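Local coordinates for putative NADPH:quinone reductase (Bacillus thuringiensis, PDB 3GMS), which probably reduces quinones or related carbonyl compounds with NADPH, as some relatives in the medium-chain dehydrogenase/reductase superfamily do, although its own substrate is not established, at residues A[87-92]-A[120-125]; A[111-116]-A[286-291]; A[126-131]-A[154-159]. All blocks are in the same frame, centred on the assembly; numbering follows the deposited sequence. Where two conformers were deposited one is given.

Interaction 1: A[87-92]-A[120-125]; sequences GKRVLP and FTAAQM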
loop_
_atom_site.group_PDB
_atom_site.type_symbol
_atom_site.label_atom_id
_atom_site.label_comp_id
_atom_site.label_asym_id
_atom_site.label_seq_id
_atom_site.Cartn_x
_atom_site.Cartn_y
_atom_site.Cartn_z
ATOM N N GLY A 87 -3.102 25.718 6.888
ATOM C CA GLY A 87 -3.298 26.038 5.487
ATOM C C GLY A 87 -2.554 25.142 4.514
ATOM O O GLY A 87 -2.879 25.142 3.329
ATOM N N LYS A 88 -1.565 24.384 4.999
ATOM C CA LYS A 88 -0.720 23.527 4.138
ATOM C C LYS A 88 -1.459 22.229 3.779
ATOM O O LYS A 88 -2.204 21.732 4.588
ATOM C CB LYS A 88 0.595 23.166 4.838
ATOM C CG LYS A 88 1.609 24.324 5.033
ATOM C CD LYS A 88 2.358 24.677 3.750
ATOM C CE LYS A 88 3.470 25.705 4.029
ATOM N NZ LYS A 88 2.914 26.912 4.701
ATOM N N ARG A 89 -1.242 21.704 2.566
ATOM C CA ARG A 89 -1.736 20.375 2.170
ATOM C C ARG A 89 -0.729 19.319 2.635
ATOM O O ARG A 89 0.463 19.428 2.364
ATOM C CB ARG A 89 -1.914 20.263 0.635
ATOM C CG ARG A 89 -3.364 19.961 0.207
ATOM C CD ARG A 89 -3.597 19.658 -1.304
ATOM N NE ARG A 89 -2.472 20.108 -2.080
ATOM C CZ ARG A 89 -1.919 19.404 -3.052
ATOM N NH1 ARG A 89 -0.841 19.871 -3.637
ATOM N NH2 ARG A 89 -2.421 18.224 -3.407
ATOM N N VAL A 90 -1.238 18.291 3.311
ATOM C CA VAL A 90 -0.414 17.303 3.994
ATOM C C VAL A 90 -1.055 15.918 3.951
ATOM O O VAL A 90 -2.279 15.809 3.805
ATOM C CB VAL A 90 -0.212 17.655 5.514
ATOM C CG1 VAL A 90 0.398 19.072 5.674
ATOM C CG2 VAL A 90 -1.461 17.518 6.317
ATOM N N LEU A 91 -0.229 14.887 4.127
ATOM C CA LEU A 91 -0.776 13.558 4.479
ATOM C C LEU A 91 -0.732 13.391 6.001
ATOM O O LEU A 91 0.363 13.369 6.581
ATOM C CB LEU A 91 0.030 12.426 3.818
ATOM C CG LEU A 91 0.421 12.626 2.352
ATOM C CD1 LEU A 91 1.291 11.423 1.885
ATOM C CD2 LEU A 91 -0.795 12.858 1.420
ATOM N N PRO A 92 -1.897 13.299 6.649
ATOM C CA PRO A 92 -1.813 13.133 8.120
ATOM C C PRO A 92 -1.747 11.643 8.543
ATOM O O PRO A 92 -2.780 11.022 8.836
ATOM C CB PRO A 92 -3.082 13.796 8.587
ATOM C CG PRO A 92 -4.095 13.563 7.472
ATOM C CD PRO A 92 -3.298 13.525 6.187
ATOM N N PHE A 120 -5.294 13.520 -5.856
ATOM C CA PHE A 120 -5.511 12.080 -6.052
ATOM C C PHE A 120 -4.213 11.279 -6.132
ATOM O O PHE A 120 -4.096 10.157 -5.620
ATOM C CB PHE A 120 -6.423 11.835 -7.253
ATOM C CG PHE A 120 -7.806 12.325 -7.021
ATOM C CD1 PHE A 120 -8.792 11.461 -6.515
ATOM C CD2 PHE A 120 -8.124 13.680 -7.273
ATOM C CE1 PHE A 120 -10.107 11.933 -6.272
ATOM C CE2 PHE A 120 -9.430 14.156 -7.056
ATOM C CZ PHE A 120 -10.433 13.275 -6.551
ATOM N N THR A 121 -3.190 11.920 -6.684
ATOM C CA THR A 121 -1.849 11.358 -6.642
ATOM C C THR A 121 -1.358 11.356 -5.199
ATOM O O THR A 121 -0.852 10.342 -4.710
ATOM C CB THR A 121 -0.927 12.178 -7.586
ATOM O OG1 THR A 121 -1.437 12.047 -8.911
ATOM C CG2 THR A 121 0.512 11.633 -7.528
ATOM N N ALA A 122 -1.481 12.501 -4.499
ATOM C CA ALA A 122 -1.043 12.578 -3.118
ATOM C C ALA A 122 -1.725 11.546 -2.212
ATOM O O ALA A 122 -1.100 10.939 -1.327
ATOM C CB ALA A 122 -1.299 14.014 -2.561
ATOM N N ALA A 123 -2.997 11.317 -2.479
ATOM C CA ALA A 123 -3.777 10.407 -1.669
ATOM C C ALA A 123 -3.309 8.937 -1.789
ATOM O O ALA A 123 -3.835 8.048 -1.086
ATOM C CB ALA A 123 -5.270 10.550 -2.057
ATOM N N GLN A 124 -2.397 8.669 -2.728
ATOM C CA GLN A 124 -1.895 7.318 -2.994
ATOM C C GLN A 124 -0.425 7.155 -2.653
ATOM O O GLN A 124 0.190 6.093 -2.943
ATOM C CB GLN A 124 -2.132 6.932 -4.463
ATOM C CG GLN A 124 -3.588 6.838 -4.891
ATOM C CD GLN A 124 -3.649 6.530 -6.370
ATOM O OE1 GLN A 124 -3.420 5.398 -6.769
ATOM N NE2 GLN A 124 -3.840 7.550 -7.185
ATOM N N MET A 125 0.140 8.168 -1.972
ATOM C CA MET A 125 1.593 8.250 -1.779
ATOM C C MET A 125 2.183 7.285 -0.728
ATOM O O MET A 125 3.375 6.998 -0.763
ATOM C CB MET A 125 1.992 9.694 -1.424
ATOM C CG MET A 125 3.530 10.038 -1.404
ATOM S SD MET A 125 4.270 10.194 -3.075
ATOM C CE MET A 125 3.328 11.535 -3.705
#
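Leu-91 reaches from strand 89-92 onto segment 120-125, where the short helix 119-122 runs into a turn, and apolar packing carries most of this contact. Its two methyl branches divide the work. CD2 rests on the backbone, 3.4 Å from the carbonyl O of Ala-122, and also lies 4.2 Å from CB of Ala-122. CD1 meets CB of Met-125 at 3.8 Å, and the two side chains cross at about a right angle. CG of Met-125 stands anti to its backbone N (chi1 -170°), and further bends in the chain lead the sulfur end away, leaving the root of the side chain to do the touching.

Strand 89-92 belongs to the sheet of the GroES-like domain of this dehydrogenase family, between strands 71-77 and 110-112, and Val-71 also touches both Leu-91 and Ala-122.

No hydrogen bond crosses between the segments; the polar groups bond within 120-125 or to residues nearby. The Arg-89 guanidinium approaches CB of Ala-122 obliquely, with NH2 at 4.4 Å, while NH2 itself bonds to Ile-117 O and forms a salt bridge with Asp-119. The Ala-122 carbonyl O accepts from Met-125 N at 3.1 Å, which closes a type I turn. Gln-124 NE2 donates to Phe-120 O over 3.1 Å.

Interaction 2: A[111-116]-A[286-291]; sequences VPIPDS and HLIRLV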
loop_
_atom_site.group_PDB
_atom_site.type_symbol
_atom_site.label_atom_id
_atom_site.label_comp_id
_atom_site.label_asym_id
_atom_site.label_seq_id
_atom_site.Cartn_x
_atom_site.Cartn_y
_atom_site.Cartn_z
ATOM N N VAL A 111 3.124 14.618 6.516
ATOM C CA VAL A 111 3.930 14.729 5.301
ATOM C C VAL A 111 3.475 15.891 4.419
ATOM O O VAL A 111 2.387 15.846 3.840
ATOM C CB VAL A 111 3.854 13.406 4.445
ATOM C CG1 VAL A 111 4.704 13.512 3.212
ATOM C CG2 VAL A 111 4.237 12.160 5.299
ATOM N N PRO A 112 4.323 16.931 4.276
ATOM C CA PRO A 112 3.983 18.066 3.408
ATOM C C PRO A 112 3.892 17.635 1.961
ATOM O O PRO A 112 4.727 16.868 1.516
ATOM C CB PRO A 112 5.204 19.003 3.571
ATOM C CG PRO A 112 5.798 18.632 4.900
ATOM C CD PRO A 112 5.632 17.112 4.948
ATOM N N ILE A 113 2.888 18.138 1.232
ATOM C CA ILE A 113 2.729 17.843 -0.189
ATOM C C ILE A 113 2.904 19.145 -1.008
ATOM O O ILE A 113 2.291 20.146 -0.684
ATOM C CB ILE A 113 1.341 17.255 -0.480
ATOM C CG1 ILE A 113 1.210 15.912 0.260
ATOM C CG2 ILE A 113 1.151 17.078 -1.994
ATOM C CD1 ILE A 113 2.086 14.756 -0.301
ATOM N N PRO A 114 3.757 19.121 -2.032
ATOM C CA PRO A 114 4.011 20.345 -2.835
ATOM C C PRO A 114 2.854 20.642 -3.786
ATOM O O PRO A 114 2.085 19.744 -4.120
ATOM C CB PRO A 114 5.287 19.986 -3.610
ATOM C CG PRO A 114 5.229 18.521 -3.778
ATOM C CD PRO A 114 4.560 17.981 -2.510
ATOM N N ASP A 115 2.724 21.903 -4.206
ATOM C CA ASP A 115 1.633 22.329 -5.085
ATOM C C ASP A 115 1.597 21.565 -6.422
ATOM O O ASP A 115 0.533 21.406 -7.035
ATOM C CB ASP A 115 1.733 23.839 -5.349
ATOM C CG ASP A 115 1.539 24.667 -4.090
ATOM O OD1 ASP A 115 1.094 24.138 -3.051
ATOM O OD2 ASP A 115 1.845 25.874 -4.143
ATOM N N SER A 116 2.765 21.099 -6.830
ATOM C CA SER A 116 2.976 20.288 -8.034
ATOM C C SER A 116 2.165 18.990 -8.104
ATOM O O SER A 116 1.918 18.463 -9.187
ATOM C CB SER A 116 4.457 19.918 -8.100
ATOM O OG SER A 116 4.852 19.633 -9.419
ATOM N N HIS A 286 11.776 11.695 -0.891
ATOM C CA HIS A 286 12.271 10.985 -2.018
ATOM C C HIS A 286 11.215 10.486 -2.985
ATOM O O HIS A 286 11.369 10.644 -4.211
ATOM C CB HIS A 286 13.196 9.820 -1.626
ATOM C CG HIS A 286 13.898 9.249 -2.812
ATOM N ND1 HIS A 286 14.847 9.955 -3.521
ATOM C CD2 HIS A 286 13.695 8.101 -3.502
ATOM C CE1 HIS A 286 15.254 9.236 -4.550
ATOM N NE2 HIS A 286 14.570 8.108 -4.563
ATOM N N LEU A 287 10.161 9.883 -2.446
ATOM C CA LEU A 287 9.044 9.426 -3.285
ATOM C C LEU A 287 8.412 10.629 -3.985
ATOM O O LEU A 287 8.113 10.548 -5.167
ATOM C CB LEU A 287 7.980 8.726 -2.426
ATOM C CG LEU A 287 8.391 7.414 -1.745
ATOM C CD1 LEU A 287 7.299 7.053 -0.718
ATOM C CD2 LEU A 287 8.503 6.340 -2.759
ATOM N N ILE A 288 8.264 11.739 -3.251
ATOM C CA ILE A 288 7.661 12.954 -3.817
ATOM C C ILE A 288 8.509 13.442 -5.015
ATOM O O ILE A 288 7.951 13.769 -6.062
ATOM C CB ILE A 288 7.489 14.029 -2.742
ATOM C CG1 ILE A 288 6.311 13.645 -1.806
ATOM C CG2 ILE A 288 7.330 15.434 -3.369
ATOM C CD1 ILE A 288 6.261 14.505 -0.529
ATOM N N ARG A 289 9.838 13.471 -4.870
ATOM C CA ARG A 289 10.711 13.809 -6.009
ATOM C C ARG A 289 10.503 12.882 -7.202
ATOM O O ARG A 289 10.442 13.354 -8.337
ATOM C CB ARG A 289 12.202 13.805 -5.640
ATOM C CG ARG A 289 12.560 14.627 -4.445
ATOM C CD ARG A 289 11.993 16.015 -4.456
ATOM N NE ARG A 289 12.497 16.697 -3.265
ATOM C CZ ARG A 289 11.868 16.751 -2.098
ATOM N NH1 ARG A 289 10.652 16.230 -1.951
ATOM N NH2 ARG A 289 12.455 17.380 -1.080
ATOM N N LEU A 290 10.372 11.570 -6.945
ATOM C CA LEU A 290 10.156 10.575 -8.008
ATOM C C LEU A 290 8.833 10.816 -8.760
ATOM O O LEU A 290 8.771 10.696 -9.997
ATOM C CB LEU A 290 10.186 9.144 -7.471
ATOM C CG LEU A 290 11.561 8.611 -7.027
ATOM C CD1 LEU A 290 11.431 7.250 -6.360
ATOM C CD2 LEU A 290 12.568 8.598 -8.202
ATOM N N VAL A 291 7.806 11.190 -8.015
ATOM C CA VAL A 291 6.529 11.559 -8.628
ATOM C C VAL A 291 6.657 12.870 -9.414
ATOM O O VAL A 291 6.210 12.950 -10.558
ATOM C CB VAL A 291 5.395 11.648 -7.593
ATOM C CG1 VAL A 291 4.057 12.111 -8.267
ATOM C CG2 VAL A 291 5.180 10.283 -6.952
#
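Ile-288 presents two separate branches to segment 111-116, and its torsions decide which goes where. With CG1 anti to the carbonyl carbon (chi1 -74°) and the chain extended beyond it (chi2 168°), CD1 runs out toward Val-111 and Pro-112, whereas CG2, anti to the backbone N, is left to face Pro-114. CD1 comes within 3.5 Å of the carbonyl O of Pro-112. It also lies 4.2 Å from CG1 of Val-111, whose side chain slides past that of Ile-288 in the opposite direction. CD1 of Ile-113 lies 4.2 Å from CD1 of Ile-288, the two side chains crossing obliquely. On the other branch, the ring of Pro-114 points at Ile-288, its CG 3.8 Å from CG2 of Ile-288.

The contact lays helix 277-292, from the zinc-binding-dehydrogenase family region, against segment 111-116 of the GroES-like region. Trp-280 and Phe-284 of the same helix also touch Val-111, and Ile-117 borders Ile-288.

No hydrogen bond links the two segments. One branched residue on the helix meets four consecutive residues through aliphatic carbon and one carbonyl oxygen, which implies that van der Waals fit and burial of apolar surface, rather than directional bonding, hold this join.

Interaction 3: A[126-131]-A[154-159]; sequences YINPLT and GSAIGH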
loop_
_atom_site.group_PDB
_atom_site.type_symbol
_atom_site.label_atom_id
_atom_site.label_comp_id
_atom_site.label_asym_id
_atom_site.label_seq_id
_atom_site.Cartn_x
_atom_site.Cartn_y
_atom_site.Cartn_z
ATOM N N TYR A 126 1.347 6.800 0.189
ATOM C CA TYR A 126 1.837 6.106 1.378
ATOM C C TYR A 126 1.934 4.605 1.204
ATOM O O TYR A 126 2.996 4.067 1.017
ATOM C CB TYR A 126 0.959 6.478 2.564
ATOM C CG TYR A 126 1.265 5.811 3.905
ATOM C CD1 TYR A 126 2.570 5.379 4.259
ATOM C CD2 TYR A 126 0.238 5.688 4.843
ATOM C CE1 TYR A 126 2.803 4.801 5.515
ATOM C CE2 TYR A 126 0.457 5.125 6.099
ATOM C CZ TYR A 126 1.747 4.689 6.423
ATOM O OH TYR A 126 1.975 4.125 7.662
ATOM N N ILE A 127 0.816 3.900 1.231
ATOM C CA ILE A 127 0.900 2.478 1.475
ATOM C C ILE A 127 1.649 1.674 0.394
ATOM O O ILE A 127 2.600 0.975 0.713
ATOM C CB ILE A 127 -0.540 1.872 1.702
ATOM C CG1 ILE A 127 -1.142 2.435 3.012
ATOM C CG2 ILE A 127 -0.462 0.358 1.822
ATOM C CD1 ILE A 127 -0.409 2.004 4.265
ATOM N N ASN A 128 1.203 1.767 -0.849
ATOM C CA ASN A 128 1.853 1.036 -1.933
ATOM C C ASN A 128 3.271 1.551 -2.296
ATOM O O ASN A 128 4.184 0.697 -2.426
ATOM C CB ASN A 128 0.916 0.909 -3.140
ATOM C CG ASN A 128 -0.296 0.080 -2.800
ATOM O OD1 ASN A 128 -0.146 -0.931 -2.125
ATOM N ND2 ASN A 128 -1.490 0.525 -3.190
ATOM N N PRO A 129 3.477 2.885 -2.418
ATOM C CA PRO A 129 4.811 3.362 -2.787
ATOM C C PRO A 129 5.823 3.113 -1.692
ATOM O O PRO A 129 6.927 2.645 -1.985
ATOM C CB PRO A 129 4.612 4.874 -3.043
ATOM C CG PRO A 129 3.187 4.985 -3.417
ATOM C CD PRO A 129 2.491 3.980 -2.506
ATOM N N LEU A 130 5.477 3.431 -0.439
ATOM C CA LEU A 130 6.426 3.160 0.631
ATOM C C LEU A 130 6.798 1.664 0.792
ATOM O O LEU A 130 7.959 1.344 0.962
ATOM C CB LEU A 130 5.960 3.767 1.942
ATOM C CG LEU A 130 6.976 3.880 3.054
ATOM C CD1 LEU A 130 8.172 4.758 2.691
ATOM C CD2 LEU A 130 6.228 4.436 4.263
ATOM N N THR A 131 5.810 0.776 0.687
ATOM C CA THR A 131 6.039 -0.667 0.706
ATOM C C THR A 131 6.941 -1.120 -0.451
ATOM O O THR A 131 7.938 -1.870 -0.233
ATOM C CB THR A 131 4.716 -1.472 0.718
ATOM O OG1 THR A 131 3.989 -1.147 1.913
ATOM C CG2 THR A 131 5.008 -2.990 0.740
ATOM N N GLY A 154 -0.695 -7.573 -11.092
ATOM C CA GLY A 154 -1.680 -6.647 -11.683
ATOM C C GLY A 154 -2.240 -5.644 -10.667
ATOM O O GLY A 154 -2.986 -4.744 -11.023
ATOM N N SER A 155 -1.883 -5.802 -9.406
ATOM C CA SER A 155 -2.250 -4.849 -8.349
ATOM C C SER A 155 -1.624 -3.440 -8.494
ATOM O O SER A 155 -0.695 -3.229 -9.284
ATOM C CB SER A 155 -1.822 -5.444 -7.028
ATOM O OG SER A 155 -0.413 -5.570 -7.009
ATOM N N ALA A 156 -2.090 -2.478 -7.678
ATOM C CA ALA A 156 -1.472 -1.165 -7.637
ATOM C C ALA A 156 0.007 -1.282 -7.338
ATOM O O ALA A 156 0.829 -0.612 -7.991
ATOM C CB ALA A 156 -2.126 -0.241 -6.558
ATOM N N ILE A 157 0.343 -2.084 -6.331
ATOM C CA ILE A 157 1.755 -2.184 -5.930
ATOM C C ILE A 157 2.592 -2.861 -7.040
ATOM O O ILE A 157 3.729 -2.460 -7.277
ATOM C CB ILE A 157 1.980 -2.820 -4.535
ATOM C CG1 ILE A 157 3.413 -2.446 -4.054
ATOM C CG2 ILE A 157 1.755 -4.321 -4.544
ATOM C CD1 ILE A 157 3.778 -2.927 -2.624
ATOM N N GLY A 158 1.987 -3.814 -7.729
ATOM C CA GLY A 158 2.629 -4.460 -8.894
ATOM C C GLY A 158 3.084 -3.466 -9.953
ATOM O O GLY A 158 4.172 -3.576 -10.503
ATOM N N HIS A 159 2.225 -2.501 -10.268
ATOM C CA HIS A 159 2.553 -1.458 -11.230
ATOM C C HIS A 159 3.691 -0.598 -10.730
ATOM O O HIS A 159 4.462 -0.073 -11.508
ATOM C CB HIS A 159 1.348 -0.545 -11.428
ATOM C CG HIS A 159 0.285 -1.139 -12.279
ATOM N ND1 HIS A 159 -0.323 -2.338 -11.992
ATOM C CD2 HIS A 159 -0.327 -0.663 -13.389
ATOM C CE1 HIS A 159 -1.223 -2.611 -12.918
ATOM N NE2 HIS A 159 -1.242 -1.612 -13.780
HETATM O O HOH W 1 -1.552 -3.119 -4.360
#
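Asn-128 and Thr-131, one helical turn apart, are the residues of 126-131 that meet Ala-156 and Ile-157 at the start of helix 156-168. Just ahead of them, Ile-127 makes no contact across, but its carbonyl O accepts from Thr-131 OG1 at 2.8 Å and from that residue's backbone N, which ties down the hydroxyl branch.

Asn-128 comes next and lies closest to the other helix, its CA 5.1 Å from that of Ile-157. Its amide lies against the first turn of helix 156-168: ND2 stands 3.5 Å from CB of Ala-156, while OD1 lies 3.7 Å from CB of Ile-157. No direct hydrogen bond forms. Instead a water accepts from Ile-157 N at 2.9 Å and donates weakly to OD1 of Asn-128, giving this first-turn N-H a polar partner. The backbone carbonyl O of Asn-128 meets CG1 of Ile-157 at 3.6 Å.

Thr-131 closes the contact. Its CG2 stands anti to the backbone N (chi1 -62° for OG1) and packs against CD1 of Ile-157 at 3.6 Å, the side chains crossing at about a right angle. In segment 154-159, Ser-155 is the N-cap: its OG accepts from Gly-158 N at 3.1 Å.

Helix 156-168 follows strand 147-150, the first of the parallel Rossmann-type sheet, consistent with a nucleotide-binding fold. Helix 127-139 borders the N-terminal end of that helix through Asn-128 and Thr-131, while Leu-130 packs onto helices 268-274 and 277-292, and His-159 touches helix 182-188.

How the interactions relate
From the N terminus, strand 89-92 comes first, and interaction 1 closes a loop when the chain returns to it at 120-125. Before that return the chain passes 111-116, whose partner, helix 277-292, arrives much later, so interactions 1 and 2 cross. They are also joined directly: strands 89-92 and 110-112 are antiparallel neighbours in one sheet, probably hydrogen-bonded through Leu-91 N and Val-111 O. Interaction 3 opens just after interaction 1 closes, with Gln-124 O packing on Pro-129, and lies wholly within the long loop that interaction 2 spans. Interaction 1 ties strand 89-92 to the turn after helix 119-122, interaction 2 the GroES-like sheet to helix 277-292, and interaction 3 helix 127-139 to helix 156-168.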